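Local coordinates for protein putative glucarate dehydratase (PDB 4IT1) that probably dehydrates D-glucarate to 5-dehydro-4-deoxy-D-glucarate, the first step of glucarate degradation, as a magnesium-dependent member of the mandelate racemase/muconate lactonizing enzyme family, at residues L214-L219 against I242-N247; Y267-P272 against L288-V293. One frame throughout, in Å; residues are numbered along the deposited sequence.

Interaction 1: residues L214-L219 against I242-N247; sequences LKAGTL and IDPNGN. With MG (magnesium ion), chain E; TLA (L(+)-tartaric acid), chain F.
The D243 carboxylate meets the K215 amine and magnesium with one oxygen: OD2 binds the metal at 2.0 Å and takes a weak bond, part of a salt bridge, from K215 NZ at 3.0 Å. The N245 backbone N comes to OD1 from above the carboxylate plane, closing an Asx turn; a metal-bound water also donates to OD1. The N245 amide is engaged at both ends, OD1 by a weak bond from K215 NZ (3.1 Å) and a water that also reaches A216 O, ND2 by another water of the metal shell. N247 ND2 donates to G217 O (3.0 Å), which lies almost in the N247 amide plane, while its OD1 is taken by R445 N.

K215 bends at chi2 (99°) and chi3 (-70°), which carries NZ alongside D243 and across N245. The backbones pair in parallel, with D243 N to L214 O at 3.0 Å and A216 N to D243 O at 2.9 Å. These adjacent enolase-type barrel strands meet at their C-terminal ends. NZ also bonds Y169 OH and, weakly, O3 of a tartrate probably from the crystallisation liquor that may mark the pocket; this setting beside a metal ligand is consistent with the predicted proton-acceptor role of K215.

Interaction 2: residues Y267-P272 against L288-V293; sequences YEDPTP and LATNMV. With MG (magnesium ion), chain E.
D269 and T290 cross obliquely, and the D269 carboxylate is gripped through both oxygens. T290 OG1 donates to D269 OD1 over a very short 2.5 Å, while the backbone N of N291 reaches D269 OD2 at 2.9 Å, arriving on the syn side close to the carboxylate plane. OD2 also accepts from a magnesium-bound water, so in this chain D269 reaches the metal through that water, although it is a magnesium-binding residue of this protein. M292 runs past the same oxygen, CG 3.5 Å from D269 OD2. An alanine in place of D269 would probably leave the T290 hydroxyl and the N291 amide without their acceptor and the bridging water without its second-shell hold. T290 OG1 in turn accepts from M292 N and V293 N, an ST turn and ST motif that fold the chain back just after the strand.

Y267-E268 and L288-A289 pair in parallel, as successive strands of the enolase-superfamily (beta/alpha)7-beta barrel, whose C-terminal strand ends carry the metal ligands. The backbone evidence is A289 N to Y267 O at 2.8 Å and D269 N to A289 O at 2.7 Å.

E268 places CG anti to its own N (chi1 -174°) and stays extended beyond, which delivers OE2 to magnesium at 2.1 Å. N291 instead sets CG between backbone N and carbonyl carbon (chi1 62°), turning OD1 to the metal at 2.2 Å. The carboxylate and amide planes stand 80° apart; the two ligand oxygens are close because they share the ion, not through a hydrogen bond. N291 ND2 donates to another metal-bound water. On the opposite face of the sheet, L288 CD2 touches both Y267 CB and P270 CG.

In the fold
From the N terminus, the chain passes through strand 212-215 and helix 221-234 before 242-247 returns to 214-219, closing interaction 1. Helix 250-260 then leads to strand 266-268, and interaction 2 closes after helix 274-284, when 288-293 comes back. The two contacts are therefore in series, neither nesting nor crossing, each a right-handed beta-alpha-beta step of the same barrel. They meet because strands 240-243 and 266-268 are neighbours: G246 N lies 2.8 Å from D269 O, a probable hydrogen bond, and P244 packs on the E268 backbone. The magnesium joins them too, with D243 from interaction 1 and E268 and N291 from interaction 2 completing its protein ligands.

Interaction 1: residues L214-L219 against I242-N247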
# COMPACT_ATOMS: atom_id res chain seq x y z
N LEU A 214 -9.79 -28.74 -1.94
CA LEU A 214 -10.11 -29.71 -0.90
C LEU A 214 -9.40 -29.44 0.44
O LEU A 214 -8.17 -29.28 0.49
CB LEU A 214 -9.79 -31.13 -1.38
CG LEU A 214 -10.01 -32.24 -0.36
CD1 LEU A 214 -11.48 -32.57 -0.21
CD2 LEU A 214 -9.21 -33.48 -0.74
N LYS A 215 -10.18 -29.39 1.53
CA LYS A 215 -9.62 -29.33 2.88
C LYS A 215 -9.04 -30.68 3.27
O LYS A 215 -9.77 -31.65 3.48
CB LYS A 215 -10.68 -28.91 3.90
CG LYS A 215 -10.16 -28.86 5.34
CD LYS A 215 -9.80 -27.45 5.79
CE LYS A 215 -8.57 -26.90 5.09
NZ LYS A 215 -8.36 -25.45 5.39
N ALA A 216 -7.71 -30.75 3.37
CA ALA A 216 -7.03 -32.04 3.56
C ALA A 216 -6.35 -32.19 4.92
O ALA A 216 -6.73 -31.54 5.90
CB ALA A 216 -6.06 -32.29 2.42
N GLY A 217 -5.34 -33.06 4.98
CA GLY A 217 -4.66 -33.40 6.22
C GLY A 217 -5.64 -33.84 7.29
O GLY A 217 -5.49 -33.50 8.46
N THR A 218 -6.65 -34.60 6.87
CA THR A 218 -7.70 -35.05 7.77
C THR A 218 -7.83 -36.57 7.72
O THR A 218 -7.90 -37.22 8.76
CB THR A 218 -9.06 -34.39 7.44
OG1 THR A 218 -8.89 -32.98 7.34
CG2 THR A 218 -10.06 -34.69 8.54
N LEU A 219 -7.86 -37.12 6.51
CA LEU A 219 -7.89 -38.57 6.32
C LEU A 219 -6.51 -39.06 5.87
O LEU A 219 -5.67 -38.24 5.49
CB LEU A 219 -8.99 -38.95 5.31
CG LEU A 219 -10.39 -39.35 5.82
CD1 LEU A 219 -10.94 -38.47 6.94
CD2 LEU A 219 -11.39 -39.41 4.68
N ILE A 242 -5.24 -28.21 -2.75
CA ILE A 242 -5.48 -28.78 -1.41
C ILE A 242 -4.84 -27.97 -0.29
O ILE A 242 -3.81 -27.33 -0.49
CB ILE A 242 -4.98 -30.23 -1.27
CG1 ILE A 242 -3.54 -30.36 -1.78
CG2 ILE A 242 -5.92 -31.19 -1.97
CD1 ILE A 242 -2.84 -31.62 -1.34
N ASP A 243 -5.47 -28.02 0.88
CA ASP A 243 -4.94 -27.39 2.09
C ASP A 243 -4.82 -28.43 3.22
O ASP A 243 -5.78 -28.62 3.97
CB ASP A 243 -5.85 -26.24 2.54
CG ASP A 243 -5.26 -25.42 3.69
OD1 ASP A 243 -4.19 -25.81 4.22
OD2 ASP A 243 -5.85 -24.39 4.06
N PRO A 244 -3.67 -29.10 3.32
CA PRO A 244 -3.51 -30.05 4.44
C PRO A 244 -3.19 -29.39 5.79
O PRO A 244 -2.89 -30.09 6.75
CB PRO A 244 -2.34 -30.94 3.99
CG PRO A 244 -2.10 -30.63 2.54
CD PRO A 244 -2.56 -29.21 2.36
N ASN A 245 -3.26 -28.06 5.86
CA ASN A 245 -3.01 -27.32 7.11
C ASN A 245 -1.75 -27.77 7.86
O ASN A 245 -1.77 -27.96 9.08
CB ASN A 245 -4.23 -27.38 8.04
CG ASN A 245 -5.30 -26.37 7.68
OD1 ASN A 245 -6.44 -26.73 7.41
ND2 ASN A 245 -4.94 -25.09 7.69
N GLY A 246 -0.67 -27.95 7.12
CA GLY A 246 0.62 -28.34 7.67
C GLY A 246 0.63 -29.69 8.35
O GLY A 246 1.50 -29.94 9.19
N ASN A 247 -0.30 -30.56 8.00
CA ASN A 247 -0.40 -31.84 8.70
C ASN A 247 0.40 -32.97 8.08
O ASN A 247 0.27 -34.12 8.50
CB ASN A 247 -1.86 -32.25 8.92
CG ASN A 247 -2.07 -32.93 10.26
OD1 ASN A 247 -1.24 -32.83 11.17
ND2 ASN A 247 -3.20 -33.61 10.39
MG MG E . -5.38 -22.60 4.90
O1 TLA F . -8.32 -22.54 7.56
O11 TLA F . -7.67 -23.38 9.44
C1 TLA F . -8.56 -23.07 8.64
C2 TLA F . -9.98 -23.35 8.98
O2 TLA F . -10.04 -23.59 10.36
C3 TLA F . -10.38 -24.62 8.28
O3 TLA F . -9.44 -25.63 8.62
C4 TLA F . -11.70 -25.05 8.81
O4 TLA F . -12.55 -24.18 8.98
O41 TLA F . -11.85 -26.22 9.10
O HOH W 1 -7.05 -29.32 7.32
O HOH W 2 -3.49 -23.55 5.36
O HOH W 3 -5.77 -22.68 6.90
O HOH W 4 -7.29 -21.76 4.65

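Interaction 2: residues Y267-P272 against L288-V293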
# COMPACT_ATOMS: atom_id res chain seq x y z
N TYR A 267 -0.24 -26.50 -4.04
CA TYR A 267 -0.39 -27.08 -2.71
C TYR A 267 -0.35 -25.95 -1.68
O TYR A 267 0.64 -25.21 -1.61
CB TYR A 267 0.77 -28.02 -2.40
CG TYR A 267 0.91 -29.25 -3.29
CD1 TYR A 267 1.31 -29.14 -4.62
CD2 TYR A 267 0.69 -30.52 -2.77
CE1 TYR A 267 1.46 -30.27 -5.42
CE2 TYR A 267 0.84 -31.66 -3.55
CZ TYR A 267 1.22 -31.53 -4.88
OH TYR A 267 1.36 -32.66 -5.65
N GLU A 268 -1.41 -25.80 -0.91
CA GLU A 268 -1.46 -24.83 0.18
C GLU A 268 -1.00 -25.44 1.50
O GLU A 268 -1.58 -26.37 1.94
CB GLU A 268 -2.87 -24.28 0.35
CG GLU A 268 -3.00 -23.15 1.36
CD GLU A 268 -4.40 -22.89 1.87
OE1 GLU A 268 -5.37 -23.17 1.17
OE2 GLU A 268 -4.55 -22.40 2.98
N ASP A 269 0.05 -24.92 2.11
CA ASP A 269 0.52 -25.39 3.43
C ASP A 269 0.50 -26.91 3.58
O ASP A 269 -0.18 -27.43 4.45
CB ASP A 269 -0.32 -24.79 4.57
CG ASP A 269 -0.19 -23.29 4.65
OD1 ASP A 269 0.96 -22.80 4.61
OD2 ASP A 269 -1.23 -22.60 4.74
N PRO A 270 1.23 -27.63 2.71
CA PRO A 270 1.22 -29.07 2.95
C PRO A 270 2.04 -29.49 4.18
O PRO A 270 1.77 -30.53 4.77
CB PRO A 270 1.84 -29.64 1.67
CG PRO A 270 2.62 -28.52 1.08
CD PRO A 270 1.88 -27.27 1.44
N THR A 271 3.03 -28.68 4.54
CA THR A 271 4.02 -29.03 5.56
C THR A 271 4.28 -27.80 6.46
O THR A 271 4.27 -26.67 5.98
CB THR A 271 5.29 -29.60 4.91
OG1 THR A 271 6.03 -30.38 5.85
CG2 THR A 271 6.17 -28.52 4.32
N PRO A 272 4.49 -28.01 7.78
CA PRO A 272 4.50 -26.82 8.64
C PRO A 272 5.81 -26.01 8.62
O PRO A 272 6.87 -26.55 8.31
CB PRO A 272 4.24 -27.40 10.03
CG PRO A 272 4.80 -28.79 9.97
CD PRO A 272 4.77 -29.24 8.53
N LEU A 288 3.95 -23.57 -3.88
CA LEU A 288 3.40 -23.62 -2.53
C LEU A 288 2.69 -22.33 -2.15
O LEU A 288 3.23 -21.23 -2.34
CB LEU A 288 4.46 -23.99 -1.50
CG LEU A 288 5.26 -25.27 -1.80
CD1 LEU A 288 6.28 -25.52 -0.71
CD2 LEU A 288 4.34 -26.48 -1.97
N ALA A 289 1.48 -22.49 -1.64
CA ALA A 289 0.66 -21.38 -1.17
C ALA A 289 0.56 -21.49 0.35
O ALA A 289 0.76 -22.57 0.91
CB ALA A 289 -0.72 -21.45 -1.79
N THR A 290 0.24 -20.38 1.00
CA THR A 290 0.08 -20.38 2.45
C THR A 290 -0.97 -19.40 2.96
O THR A 290 -1.17 -18.33 2.40
CB THR A 290 1.42 -20.06 3.18
OG1 THR A 290 1.29 -20.37 4.58
CG2 THR A 290 1.79 -18.60 3.03
N ASN A 291 -1.63 -19.78 4.04
CA ASN A 291 -2.19 -18.79 4.95
C ASN A 291 -1.88 -19.14 6.41
O ASN A 291 -2.68 -18.91 7.32
CB ASN A 291 -3.67 -18.47 4.66
CG ASN A 291 -4.59 -19.66 4.80
OD1 ASN A 291 -4.19 -20.78 5.13
ND2 ASN A 291 -5.87 -19.42 4.55
N MET A 292 -0.69 -19.71 6.61
CA MET A 292 -0.23 -20.16 7.93
C MET A 292 1.14 -19.59 8.26
O MET A 292 1.34 -19.08 9.36
CB MET A 292 -0.20 -21.68 8.02
CG MET A 292 -1.57 -22.29 8.26
SD MET A 292 -1.59 -24.09 8.22
CE MET A 292 -1.00 -24.49 9.87
N VAL A 293 2.07 -19.67 7.31
CA VAL A 293 3.43 -19.19 7.56
C VAL A 293 3.66 -17.74 7.11
O VAL A 293 4.67 -17.14 7.46
CB VAL A 293 4.50 -20.14 7.00
CG1 VAL A 293 4.35 -21.51 7.64
CG2 VAL A 293 4.42 -20.24 5.48
MG MG E . -5.38 -22.60 4.90
O HOH W 2 -3.49 -23.55 5.36
O HOH W 4 -7.29 -21.76 4.65
O HOH W 3 -5.77 -22.68 6.90